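Local atomic coordinates of alkaline phosphatase (Thermus thermophilus, PDB entry 7KWD), a protein that probably hydrolyses phosphate monoesters at alkaline pH, working as a homodimer whose active sites bind zinc and magnesium ions. Residues A[375-378]-A[379-383]. Residues are numbered along the deposited sequence; the frame is centred on the assembly and turned at random.
Sequences VDLE and DAEAE
Leu377 and Glu378 meet Glu381 and Ala382 in a local helix-start contact, where the short loop leaving helix 362-373 turns into helix 379-391, well away from the metal sites. Glu378 is the N-cap. Its carbonyl begins the helical bonding: Glu378 O accepts the N-H of Ala382 N at 3.0 Å, almost in line with its C=O bond, while the bond it receives from Glu381 N is weak. Glu381, three residues after the cap, folds its side chain back. With CG anti to its carbonyl carbon (chi1 -65°) and the rest extended, Glu381 OE1 takes the N-H of Glu378 N at 2.9 Å. That bond is fairly straight (159°) and reaches the anti side of the oxygen, 28° out of the carboxylate plane. This is one half of a capping box; glutamate suits the position because its length spans the turn. Leu377 CD1 lies 4.3 Å from Ala382 CB, pairing the residue before the cap with the fourth helical residue, as in a hydrophobic staple. The short alanine side chain probably lets the leucine methyl lie close to the helix backbone, and Leu377 CD2 also rests 3.6 Å from Glu381 CB. Glu378 OE2 and Glu381 OE2 stand 4.5 Å apart, a like-charge proximity probably eased by the salt bridges of Glu378 OE2 to Arg416 and of Glu381 OE1 to Arg423. Were Glu381 an alanine, the Glu378 N-H would probably lose its acceptor and Arg423 one carboxylate partner. Asp379 OD2 forms a salt bridge with Lys366 of helix 362-373, and its negative charge is likely to favour the helix's amino end.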
loop_
_atom_site.group_PDB
_atom_site.type_symbol
_atom_site.label_atom_id
_atom_site.label_comp_id
_atom_site.label_asym_id
_atom_site.label_seq_id
_atom_site.Cartn_x
_atom_site.Cartn_y
_atom_site.Cartn_z
ATOM N N VAL A 375 18.208 15.211 -14.097
ATOM C CA VAL A 375 17.187 15.085 -15.131
ATOM C C VAL A 375 17.429 16.169 -16.178
ATOM O O VAL A 375 17.748 17.312 -15.830
ATOM C CB VAL A 375 15.765 15.225 -14.534
ATOM C CG1 VAL A 375 14.712 15.553 -15.609
ATOM C CG2 VAL A 375 15.367 13.953 -13.788
ATOM N N ASP A 376 17.253 15.805 -17.454
ATOM C CA ASP A 376 17.418 16.721 -18.591
ATOM C C ASP A 376 16.033 16.973 -19.168
ATOM O O ASP A 376 15.515 16.169 -19.945
ATOM C CB ASP A 376 18.361 16.142 -19.646
ATOM C CG ASP A 376 19.798 16.064 -19.162
ATOM O OD1 ASP A 376 20.278 17.047 -18.537
ATOM O OD2 ASP A 376 20.448 15.014 -19.394
ATOM N N LEU A 377 15.432 18.088 -18.766
ATOM C CA LEU A 377 14.082 18.419 -19.178
ATOM C C LEU A 377 14.031 18.925 -20.616
ATOM O O LEU A 377 14.923 19.641 -21.076
ATOM C CB LEU A 377 13.518 19.495 -18.253
ATOM C CG LEU A 377 12.976 19.049 -16.896
ATOM C CD1 LEU A 377 12.438 20.283 -16.154
ATOM C CD2 LEU A 377 11.896 18.001 -17.047
ATOM N N GLU A 378 12.960 18.565 -21.308
ATOM C CA GLU A 378 12.608 19.196 -22.556
ATOM C C GLU A 378 12.096 20.612 -22.301
ATOM O O GLU A 378 11.607 20.941 -21.211
ATOM C CB GLU A 378 11.526 18.387 -23.273
ATOM C CG GLU A 378 11.957 17.024 -23.787
ATOM C CD GLU A 378 10.776 16.214 -24.308
ATOM O OE1 GLU A 378 9.820 16.842 -24.810
ATOM O OE2 GLU A 378 10.794 14.960 -24.217
ATOM N N ASP A 379 12.181 21.446 -23.351
ATOM C CA ASP A 379 11.649 22.803 -23.286
ATOM C C ASP A 379 10.215 22.818 -22.769
ATOM O O ASP A 379 9.881 23.579 -21.861
ATOM C CB ASP A 379 11.692 23.473 -24.665
ATOM C CG ASP A 379 13.076 23.510 -25.256
ATOM O OD1 ASP A 379 13.186 23.380 -26.490
ATOM O OD2 ASP A 379 14.048 23.681 -24.492
ATOM N N ALA A 380 9.336 22.007 -23.360
ATOM C CA ALA A 380 7.938 22.095 -22.957
ATOM C C ALA A 380 7.745 21.717 -21.492
ATOM O O ALA A 380 6.756 22.134 -20.872
ATOM C CB ALA A 380 7.057 21.205 -23.833
ATOM N N GLU A 381 8.649 20.902 -20.943
ATOM C CA GLU A 381 8.515 20.472 -19.555
ATOM C C GLU A 381 8.957 21.590 -18.626
ATOM O O GLU A 381 8.259 21.920 -17.663
ATOM C CB GLU A 381 9.322 19.187 -19.328
ATOM C CG GLU A 381 8.778 17.972 -20.125
ATOM C CD GLU A 381 9.701 16.776 -20.070
ATOM O OE1 GLU A 381 10.935 16.992 -20.026
ATOM O OE2 GLU A 381 9.196 15.623 -20.083
ATOM N N ALA A 382 10.093 22.219 -18.930
ATOM C CA ALA A 382 10.523 23.344 -18.116
ATOM C C ALA A 382 9.494 24.464 -18.157
ATOM O O ALA A 382 9.231 25.107 -17.131
ATOM C CB ALA A 382 11.890 23.844 -18.568
ATOM N N GLU A 383 8.867 24.682 -19.323
ATOM C CA GLU A 383 7.882 25.755 -19.428
ATOM C C GLU A 383 6.681 25.471 -18.545
ATOM O O GLU A 383 6.103 26.386 -17.951
ATOM C CB GLU A 383 7.413 25.972 -20.873
ATOM C CG GLU A 383 8.544 26.156 -21.902
ATOM C CD GLU A 383 9.027 27.606 -22.094
ATOM O OE1 GLU A 383 9.215 28.356 -21.099
ATOM O OE2 GLU A 383 9.256 27.975 -23.267
#